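Side-chain contacts in transferrin (Manduca sexta, PDB 6WB6), which carries ferric iron in the moth Manduca sexta, binding a single Fe(III) ion per molecule together with carbonate: residues A[128-133]-A[267-272]; A[57-62]-A[336-341]; A[92-97]-A[103-108]. All coordinates share one frame; numbering follows the deposited sequence.

Contact 1 of 3, residues A[128-133]-A[267-272]. With NAG (2-acetamido-2-deoxy-beta-D-glucopyranose), chain C.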
loop_
_atom_site.group_PDB
_atom_site.type_symbol
_atom_site.label_atom_id
_atom_site.label_comp_id
_atom_site.label_asym_id
_atom_site.label_seq_id
_atom_site.Cartn_x
_atom_site.Cartn_y
_atom_site.Cartn_z
ATOM N N LEU A 128 9.516 8.568 18.187
ATOM C CA LEU A 128 9.830 9.660 17.283
ATOM C C LEU A 128 9.003 10.886 17.620
ATOM O O LEU A 128 9.528 12.003 17.613
ATOM C CB LEU A 128 9.620 9.232 15.837
ATOM C CG LEU A 128 10.755 8.443 15.199
ATOM C CD1 LEU A 128 10.314 7.767 13.911
ATOM C CD2 LEU A 128 11.929 9.326 14.901
ATOM N N THR A 129 7.716 10.691 17.961
ATOM C CA THR A 129 6.837 11.816 18.251
ATOM C C THR A 129 7.337 12.613 19.442
ATOM O O THR A 129 7.285 13.847 19.431
ATOM C CB THR A 129 5.383 11.323 18.501
ATOM O OG1 THR A 129 4.858 10.727 17.311
ATOM C CG2 THR A 129 4.448 12.477 18.910
ATOM N N MET A 130 7.806 11.927 20.488
ATOM C CA MET A 130 8.189 12.600 21.730
ATOM C C MET A 130 9.606 13.153 21.664
ATOM O O MET A 130 9.847 14.296 22.051
ATOM C CB MET A 130 8.068 11.630 22.921
ATOM C CG MET A 130 6.635 11.095 23.139
ATOM S SD MET A 130 5.457 12.479 22.998
ATOM C CE MET A 130 3.885 11.628 22.911
ATOM N N LEU A 131 10.559 12.344 21.205
ATOM C CA LEU A 131 11.951 12.784 21.150
ATOM C C LEU A 131 12.126 13.992 20.245
ATOM O O LEU A 131 12.912 14.901 20.554
ATOM C CB LEU A 131 12.840 11.652 20.655
ATOM C CG LEU A 131 12.883 10.407 21.537
ATOM C CD1 LEU A 131 13.800 9.405 20.898
ATOM C CD2 LEU A 131 13.345 10.723 22.942
ATOM N N MET A 132 11.420 14.016 19.113
ATOM C CA MET A 132 11.579 15.108 18.168
ATOM C C MET A 132 11.222 16.450 18.778
ATOM O O MET A 132 11.554 17.486 18.197
ATOM C CB MET A 132 10.712 14.872 16.930
ATOM C CG MET A 132 9.209 15.025 17.164
ATOM S SD MET A 132 8.318 14.913 15.615
ATOM C CE MET A 132 8.791 16.511 14.961
ATOM N N LYS A 133 10.507 16.455 19.898
ATOM C CA LYS A 133 10.272 17.687 20.620
ATOM C C LYS A 133 11.496 18.163 21.384
ATOM O O LYS A 133 11.402 19.156 22.111
ATOM C CB LYS A 133 9.133 17.502 21.622
ATOM C CG LYS A 133 7.849 16.949 21.057
ATOM C CD LYS A 133 6.799 17.028 22.109
ATOM C CE LYS A 133 5.552 16.317 21.671
ATOM N NZ LYS A 133 4.947 15.649 22.836
ATOM N N SER A 267 4.350 6.397 31.388
ATOM C CA SER A 267 4.176 6.160 29.960
ATOM C C SER A 267 3.925 7.489 29.280
ATOM O O SER A 267 3.085 8.262 29.730
ATOM C CB SER A 267 3.010 5.196 29.702
ATOM O OG SER A 267 2.639 5.180 28.327
ATOM N N TRP A 268 4.667 7.771 28.215
ATOM C CA TRP A 268 4.491 9.049 27.537
ATOM C C TRP A 268 3.333 9.056 26.544
ATOM O O TRP A 268 2.853 10.136 26.178
ATOM C CB TRP A 268 5.781 9.484 26.819
ATOM C CG TRP A 268 6.574 8.452 26.064
ATOM C CD1 TRP A 268 6.217 7.165 25.764
ATOM C CD2 TRP A 268 7.888 8.638 25.517
ATOM N NE1 TRP A 268 7.225 6.548 25.068
ATOM C CE2 TRP A 268 8.261 7.432 24.904
ATOM C CE3 TRP A 268 8.782 9.715 25.489
ATOM C CZ2 TRP A 268 9.482 7.270 24.267
ATOM C CZ3 TRP A 268 9.985 9.553 24.860
ATOM C CH2 TRP A 268 10.331 8.333 24.256
ATOM N N ALA A 269 2.879 7.892 26.090
ATOM C CA ALA A 269 1.702 7.830 25.238
ATOM C C ALA A 269 1.175 6.412 25.232
ATOM O O ALA A 269 1.892 5.462 25.571
ATOM C CB ALA A 269 2.015 8.289 23.814
ATOM N N ALA A 270 -0.086 6.275 24.798
ATOM C CA ALA A 270 -0.724 4.977 24.680
ATOM C C ALA A 270 -1.387 4.849 23.316
ATOM O O ALA A 270 -1.807 5.828 22.720
ATOM C CB ALA A 270 -1.774 4.773 25.772
ATOM N N ARG A 271 -1.457 3.638 22.816
ATOM C CA ARG A 271 -2.327 3.376 21.684
ATOM C C ARG A 271 -3.751 3.188 22.193
ATOM O O ARG A 271 -3.993 2.297 23.024
ATOM C CB ARG A 271 -1.866 2.161 20.925
ATOM C CG ARG A 271 -2.618 1.933 19.661
ATOM C CD ARG A 271 -2.013 0.771 18.979
ATOM N NE ARG A 271 -2.594 0.544 17.671
ATOM C CZ ARG A 271 -2.249 -0.471 16.894
ATOM N NH1 ARG A 271 -1.311 -1.333 17.288
ATOM N NH2 ARG A 271 -2.838 -0.623 15.734
ATOM N N PRO A 272 -4.701 4.017 21.775
ATOM C CA PRO A 272 -6.069 3.851 22.253
ATOM C C PRO A 272 -6.689 2.602 21.661
ATOM O O PRO A 272 -6.268 2.114 20.610
ATOM C CB PRO A 272 -6.787 5.109 21.747
ATOM C CG PRO A 272 -5.705 6.009 21.194
ATOM C CD PRO A 272 -4.629 5.084 20.753
HETATM C C1 NAG C . 0.710 12.466 28.026
HETATM C C2 NAG C . 0.834 11.495 29.185
HETATM C C3 NAG C . 1.146 12.154 30.534
HETATM C C4 NAG C . 2.180 13.279 30.428
HETATM C C5 NAG C . 2.006 14.116 29.162
HETATM C C6 NAG C . 3.251 14.938 28.918
HETATM C C7 NAG C . -0.543 9.503 28.745
HETATM C C8 NAG C . -1.842 8.852 29.106
HETATM N N2 NAG C . -0.387 10.717 29.271
HETATM O O3 NAG C . 1.648 11.110 31.383
HETATM O O4 NAG C . 2.046 14.245 31.480
HETATM O O5 NAG C . 1.833 13.326 27.988
HETATM O O6 NAG C . 4.321 14.005 28.834
HETATM O O7 NAG C . 0.289 8.943 28.043
#
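M130 lays its side chain along the indole of W268. Its CG stands 3.3 Å above one face, offset toward the rim, and its CB comes obliquely to CE3 of W268, also at 3.3 Å. This is the tight part of the contact, with methylene carbons pressed on the six-membered ring and the two side chains sliding past each other in opposite directions. A bend at chi2 (-45°) turns the thioether back, so that CE of M130 reaches CB of A269 at 3.9 Å, near the strand backbone. L131 adds a lighter touch at the ring edge, near its plane, where its CD2 lies 4.0 Å from CZ3 of W268.

Helix 121-131 has its first turn at the carbonate, with N121, V122 and G123 in the anion pocket, which R271 of the other segment also lines. Strand 269-271 pairs with strand 90-97 in the backbone connection that, as in other transferrins, joins the two halves of the iron-binding lobe. W268 wedges between helix and sheet, also touching I126, P127 and A92; an alanine here would probably open a gap under M130 and leave its CB and CG, with CD2 of L131, without a packing surface.

Away from the indole the contact slackens. K133 is exposed and makes no contact with the strand segment; its NZ comes to E340 in a salt bridge whose very short length is doubtful. On the glycan side, O7 of the sugar sits 3.3 Å from CA of A269, and O of W268 accepts a hydrogen bond from ND2 of N337, the asparagine that carries the sugar.

Contact 2 of 3, residues A[57-62]-A[336-341]. With NAG (2-acetamido-2-deoxy-beta-D-glucopyranose), chain C.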
loop_
_atom_site.group_PDB
_atom_site.type_symbol
_atom_site.label_atom_id
_atom_site.label_comp_id
_atom_site.label_asym_id
_atom_site.label_seq_id
_atom_site.Cartn_x
_atom_site.Cartn_y
_atom_site.Cartn_z
ATOM N N ASP A 57 -10.707 2.226 13.894
ATOM C CA ASP A 57 -9.444 2.328 14.595
ATOM C C ASP A 57 -9.244 3.777 15.039
ATOM O O ASP A 57 -9.906 4.681 14.529
ATOM C CB ASP A 57 -8.285 1.885 13.701
ATOM C CG ASP A 57 -8.431 0.453 13.182
ATOM O OD1 ASP A 57 -8.951 -0.441 13.897
ATOM O OD2 ASP A 57 -7.990 0.220 12.046
ATOM N N PRO A 58 -8.322 4.023 15.979
ATOM C CA PRO A 58 -7.997 5.412 16.359
ATOM C C PRO A 58 -7.621 6.297 15.169
ATOM O O PRO A 58 -7.997 7.473 15.101
ATOM C CB PRO A 58 -6.820 5.214 17.332
ATOM C CG PRO A 58 -6.952 3.788 17.824
ATOM C CD PRO A 58 -7.411 3.052 16.619
ATOM N N GLU A 59 -6.885 5.741 14.217
ATOM C CA GLU A 59 -6.599 6.454 12.983
ATOM C C GLU A 59 -7.889 6.896 12.271
ATOM O O GLU A 59 -7.926 7.964 11.653
ATOM C CB GLU A 59 -5.740 5.564 12.073
ATOM C CG GLU A 59 -4.298 5.293 12.572
ATOM C CD GLU A 59 -4.183 4.026 13.462
ATOM O OE1 GLU A 59 -5.193 3.631 14.054
ATOM O OE2 GLU A 59 -3.096 3.418 13.553
ATOM N N ASP A 60 -8.952 6.078 12.330
ATOM C CA ASP A 60 -10.210 6.437 11.675
ATOM C C ASP A 60 -10.943 7.544 12.440
ATOM O O ASP A 60 -11.551 8.436 11.833
ATOM C CB ASP A 60 -11.097 5.190 11.529
ATOM C CG ASP A 60 -10.433 4.069 10.734
ATOM O OD1 ASP A 60 -9.840 4.320 9.657
ATOM O OD2 ASP A 60 -10.488 2.917 11.205
ATOM N N MET A 61 -10.912 7.489 13.770
ATOM C CA MET A 61 -11.462 8.566 14.588
ATOM C C MET A 61 -10.836 9.890 14.206
ATOM O O MET A 61 -11.527 10.908 14.065
ATOM C CB MET A 61 -11.221 8.273 16.077
ATOM C CG MET A 61 -11.821 6.936 16.534
ATOM S SD MET A 61 -11.288 6.400 18.186
ATOM C CE MET A 61 -11.876 4.696 18.215
ATOM N N TYR A 62 -9.522 9.881 14.002
ATOM C CA TYR A 62 -8.850 11.082 13.566
ATOM C C TYR A 62 -9.397 11.553 12.227
ATOM O O TYR A 62 -9.709 12.734 12.066
ATOM C CB TYR A 62 -7.339 10.847 13.497
ATOM C CG TYR A 62 -6.625 12.120 13.156
ATOM C CD1 TYR A 62 -6.273 13.016 14.153
ATOM C CD2 TYR A 62 -6.365 12.464 11.835
ATOM C CE1 TYR A 62 -5.648 14.184 13.861
ATOM C CE2 TYR A 62 -5.738 13.658 11.529
ATOM C CZ TYR A 62 -5.381 14.509 12.554
ATOM O OH TYR A 62 -4.762 15.698 12.290
ATOM N N ALA A 336 -4.814 9.933 25.213
ATOM C CA ALA A 336 -3.781 8.939 25.055
ATOM C C ALA A 336 -2.461 9.567 24.641
ATOM O O ALA A 336 -1.464 8.849 24.536
ATOM C CB ALA A 336 -4.204 7.901 24.021
ATOM N N ASN A 337 -2.437 10.894 24.462
ATOM C CA ASN A 337 -1.369 11.602 23.753
ATOM C C ASN A 337 -1.198 11.078 22.333
ATOM O O ASN A 337 -0.108 11.119 21.767
ATOM C CB ASN A 337 -0.042 11.514 24.499
ATOM C CG ASN A 337 -0.078 12.242 25.828
ATOM O OD1 ASN A 337 -0.807 13.218 25.999
ATOM N ND2 ASN A 337 0.708 11.774 26.775
ATOM N N TYR A 338 -2.264 10.569 21.738
ATOM C CA TYR A 338 -2.108 9.878 20.470
ATOM C C TYR A 338 -2.408 10.766 19.274
ATOM O O TYR A 338 -2.061 10.396 18.154
ATOM C CB TYR A 338 -2.999 8.624 20.450
ATOM C CG TYR A 338 -2.588 7.612 19.420
ATOM C CD1 TYR A 338 -1.463 6.836 19.607
ATOM C CD2 TYR A 338 -3.327 7.430 18.264
ATOM C CE1 TYR A 338 -1.087 5.898 18.682
ATOM C CE2 TYR A 338 -2.950 6.496 17.315
ATOM C CZ TYR A 338 -1.827 5.725 17.546
ATOM O OH TYR A 338 -1.421 4.807 16.622
ATOM N N THR A 339 -3.058 11.912 19.469
ATOM C CA THR A 339 -3.229 12.825 18.339
ATOM C C THR A 339 -1.869 13.318 17.864
ATOM O O THR A 339 -1.602 13.372 16.657
ATOM C CB THR A 339 -4.121 14.003 18.730
ATOM O OG1 THR A 339 -5.266 13.534 19.448
ATOM C CG2 THR A 339 -4.578 14.758 17.472
ATOM N N GLU A 340 -0.988 13.638 18.818
ATOM C CA GLU A 340 0.404 13.990 18.524
ATOM C C GLU A 340 1.053 12.977 17.605
ATOM O O GLU A 340 1.720 13.335 16.621
ATOM C CB GLU A 340 1.202 14.061 19.833
ATOM C CG GLU A 340 0.745 15.116 20.793
ATOM C CD GLU A 340 1.439 15.002 22.146
ATOM O OE1 GLU A 340 2.678 15.153 22.198
ATOM O OE2 GLU A 340 0.736 14.750 23.148
ATOM N N VAL A 341 0.888 11.695 17.939
ATOM C CA VAL A 341 1.461 10.608 17.150
ATOM C C VAL A 341 0.858 10.592 15.755
ATOM O O VAL A 341 1.562 10.465 14.751
ATOM C CB VAL A 341 1.227 9.269 17.872
ATOM C CG1 VAL A 341 1.866 8.146 17.123
ATOM C CG2 VAL A 341 1.755 9.328 19.281
HETATM C C1 NAG C . 0.710 12.466 28.026
HETATM C C2 NAG C . 0.834 11.495 29.185
HETATM C C3 NAG C . 1.146 12.154 30.534
HETATM C C4 NAG C . 2.180 13.279 30.428
HETATM C C5 NAG C . 2.006 14.116 29.162
HETATM C C6 NAG C . 3.251 14.938 28.918
HETATM C C7 NAG C . -0.543 9.503 28.745
HETATM C C8 NAG C . -1.842 8.852 29.106
HETATM N N2 NAG C . -0.387 10.717 29.271
HETATM O O3 NAG C . 1.648 11.110 31.383
HETATM O O4 NAG C . 2.046 14.245 31.480
HETATM O O5 NAG C . 1.833 13.326 27.988
HETATM O O6 NAG C . 4.321 14.005 28.834
HETATM O O7 NAG C . 0.289 8.943 28.043
HETATM O O HOH W 1 -3.885 2.946 16.470
HETATM O O HOH W 2 -1.184 2.336 14.625
#
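P58, E59 and Y62 of helix 58-65 meet Y338 and T339 at the start of helix 338-342, with no direct hydrogen bond between the two segments. D57 stands at the N-cap position just before the first helix. Its N donates to OD2 of D60 (2.8 Å, 153°), which is met on the anti side, 22° out of the carboxylate plane. D57 is a predicted iron ligand, but the protein ligands seen on the metal here are Y90 and Y204. P58 follows, bringing CB obliquely to CE2 of Y338 at 4.1 Å.

E59 bends at chi2 (90°), which swings its carboxylate round toward the phenol, with the carboxylate and ring planes 81° apart. OE2 of E59 stops 3.8 Å from OH of Y338, and two waters fill in. One donates to OE1 of E59 at 2.8 Å and to OH of Y338 at 3.1 Å; the other also joins OE2 to that hydroxyl, although its very short approach to OE2 is doubtful. The phenol's direct polar partner is OD1 of N121, a residue of the carbonate pocket.

One turn after P58, Y62 receives CG2 of T339 at its ring edge, 3.8 Å from CE1, the two side chains crossing at about a right angle. OG1 of T339 bonds instead to N334. Just before this second helix, N337 takes a positive phi in a Schellman motif that closes helix 329-334, and its ND2 carries the N-linked sugar.

L333 of that helix packs on P58, Y62 and T339, while helix 121-131 touches Y338 and V341 through K125 and T129, and F374 of helix 360-375, in the second transferrin repeat, packs on Y62.

Contact 3 of 3, residues A[92-97]-A[103-108]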
loop_
_atom_site.group_PDB
_atom_site.type_symbol
_atom_site.label_atom_id
_atom_site.label_comp_id
_atom_site.label_asym_id
_atom_site.label_seq_id
_atom_site.Cartn_x
_atom_site.Cartn_y
_atom_site.Cartn_z
ATOM N N ALA A 92 2.878 2.865 25.995
ATOM C CA ALA A 92 4.244 2.851 25.507
ATOM C C ALA A 92 5.155 3.191 26.664
ATOM O O ALA A 92 4.878 4.110 27.431
ATOM C CB ALA A 92 4.433 3.864 24.366
ATOM N N VAL A 93 6.242 2.444 26.800
ATOM C CA VAL A 93 7.152 2.667 27.904
ATOM C C VAL A 93 8.569 2.665 27.376
ATOM O O VAL A 93 8.857 2.173 26.282
ATOM C CB VAL A 93 6.978 1.623 29.048
ATOM C CG1 VAL A 93 5.606 1.804 29.696
ATOM C CG2 VAL A 93 7.167 0.250 28.580
ATOM N N ILE A 94 9.448 3.238 28.193
ATOM C CA ILE A 94 10.892 3.254 27.999
ATOM C C ILE A 94 11.494 2.417 29.127
ATOM O O ILE A 94 11.238 2.693 30.304
ATOM C CB ILE A 94 11.454 4.681 28.049
ATOM C CG1 ILE A 94 10.669 5.645 27.146
ATOM C CG2 ILE A 94 12.938 4.659 27.661
ATOM C CD1 ILE A 94 11.067 7.074 27.336
ATOM N N VAL A 95 12.278 1.396 28.789
ATOM C CA VAL A 95 12.813 0.469 29.790
ATOM C C VAL A 95 14.339 0.501 29.723
ATOM O O VAL A 95 14.927 0.329 28.651
ATOM C CB VAL A 95 12.269 -0.960 29.604
ATOM C CG1 VAL A 95 12.846 -1.910 30.677
ATOM C CG2 VAL A 95 10.686 -0.994 29.635
ATOM N N VAL A 96 14.971 0.704 30.881
ATOM C CA VAL A 96 16.417 0.820 31.017
ATOM C C VAL A 96 16.895 -0.104 32.135
ATOM O O VAL A 96 16.108 -0.598 32.943
ATOM C CB VAL A 96 16.849 2.267 31.319
ATOM C CG1 VAL A 96 16.533 3.158 30.164
ATOM C CG2 VAL A 96 16.156 2.772 32.582
ATOM N N HIS A 97 18.215 -0.327 32.172
ATOM C CA HIS A 97 18.840 -0.993 33.307
ATOM C C HIS A 97 18.807 -0.047 34.490
ATOM O O HIS A 97 18.953 1.162 34.319
ATOM C CB HIS A 97 20.286 -1.380 32.989
ATOM C CG HIS A 97 20.413 -2.446 31.945
ATOM N ND1 HIS A 97 20.494 -2.167 30.597
ATOM C CD2 HIS A 97 20.478 -3.794 32.053
ATOM C CE1 HIS A 97 20.596 -3.298 29.920
ATOM N NE2 HIS A 97 20.585 -4.300 30.781
ATOM N N ASN A 103 19.111 10.970 33.985
ATOM C CA ASN A 103 18.167 11.748 34.772
ATOM C C ASN A 103 17.361 12.700 33.892
ATOM O O ASN A 103 16.685 13.588 34.420
ATOM C CB ASN A 103 18.899 12.523 35.885
ATOM C CG ASN A 103 19.748 11.616 36.777
ATOM O OD1 ASN A 103 20.967 11.508 36.597
ATOM N ND2 ASN A 103 19.104 10.953 37.741
ATOM N N ASN A 104 17.375 12.504 32.572
ATOM C CA ASN A 104 16.714 13.381 31.613
ATOM C C ASN A 104 16.620 12.642 30.282
ATOM O O ASN A 104 17.554 11.936 29.905
ATOM C CB ASN A 104 17.498 14.695 31.452
ATOM C CG ASN A 104 16.735 15.754 30.645
ATOM O OD1 ASN A 104 16.493 15.592 29.444
ATOM N ND2 ASN A 104 16.388 16.860 31.306
ATOM N N LEU A 105 15.506 12.814 29.556
ATOM C CA LEU A 105 15.389 12.062 28.305
ATOM C C LEU A 105 16.352 12.550 27.236
ATOM O O LEU A 105 16.555 11.840 26.247
ATOM C CB LEU A 105 13.964 12.096 27.740
ATOM C CG LEU A 105 12.830 11.618 28.642
ATOM C CD1 LEU A 105 11.558 11.660 27.832
ATOM C CD2 LEU A 105 13.080 10.234 29.174
ATOM N N ASP A 106 16.955 13.731 27.407
ATOM C CA ASP A 106 18.020 14.136 26.502
ATOM C C ASP A 106 19.163 13.132 26.519
ATOM O O ASP A 106 19.879 12.981 25.525
ATOM C CB ASP A 106 18.536 15.519 26.884
ATOM C CG ASP A 106 17.573 16.616 26.524
ATOM O OD1 ASP A 106 16.495 16.296 25.992
ATOM O OD2 ASP A 106 17.891 17.800 26.768
ATOM N N GLN A 107 19.345 12.445 27.625
ATOM C CA GLN A 107 20.432 11.501 27.796
ATOM C C GLN A 107 20.151 10.157 27.160
ATOM O O GLN A 107 20.958 9.234 27.309
ATOM C CB GLN A 107 20.724 11.359 29.284
ATOM C CG GLN A 107 21.345 12.651 29.849
ATOM C CD GLN A 107 21.117 12.816 31.322
ATOM O OE1 GLN A 107 21.007 11.841 32.055
ATOM N NE2 GLN A 107 21.033 14.060 31.771
ATOM N N LEU A 108 19.037 10.019 26.441
ATOM C CA LEU A 108 18.876 8.842 25.602
ATOM C C LEU A 108 19.828 8.896 24.424
ATOM O O LEU A 108 20.077 7.863 23.790
ATOM C CB LEU A 108 17.425 8.707 25.123
ATOM C CG LEU A 108 16.434 8.285 26.229
ATOM C CD1 LEU A 108 15.013 8.231 25.702
ATOM C CD2 LEU A 108 16.834 6.934 26.869
#
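A hydrophobic layer over the mixed sheet of the iron-binding lobe is where I94, on strand 90-97, meets L105 and L108 of a short 3-10 segment, the connection that leads on to strand 112-114. A single methyl does the touching: CD1 of I94 lies 4.2 Å from CD2 of L105 and 4.4 Å from CD1 of L108. The extended chi2 of I94 (171°) pushes CD1 out from the strand, while L105 crosses it obliquely. The packing is a light van der Waals contact, with no polar bond across it.

The segment that carries the two leucines is folded by its own bonds. OD1 of N104 accepts from N of D106 at 2.8 Å, in the carbonyl plane on a lone pair and nearly straight (168°), which makes an Asx turn. Within the same turn, O of N104 accepts from N of Q107, and O of L105 takes N of L108 at 3.1 Å. The Q107 amide folds back to the start of the segment, its OE1 accepting from N of N103 at 2.8 Å with the donor tilted 34° from the carbonyl plane. R134 ties down the polar side through a salt bridge to D106.

Beneath the leucines, strand 90-97 runs antiparallel between 218-222 and 249-252, and V218 and L252 from those neighbours touch both I94 and L108.

In the fold
All three contacts lie in the iron-binding first lobe. Contacts 1 and 3, with centres 12 Å apart, share a sheet: N of A92 bonds to O of A269 at 2.8 Å, and the W268 indole brings CH2 to within 3.4 Å of CD1 of I94, joining the two apolar clusters. Contacts 1 and 2, whose centres are 11 Å apart, meet at the glycosylated N337 and where O of P272 packs 3.3 Å from CG of P58. Contacts 2 and 3 do not touch, their nearest atoms being about 8 Å apart. The iron is about 8 Å from the side chain of Y338 in contact 2 and about 12 Å from that of A269 in contact 1.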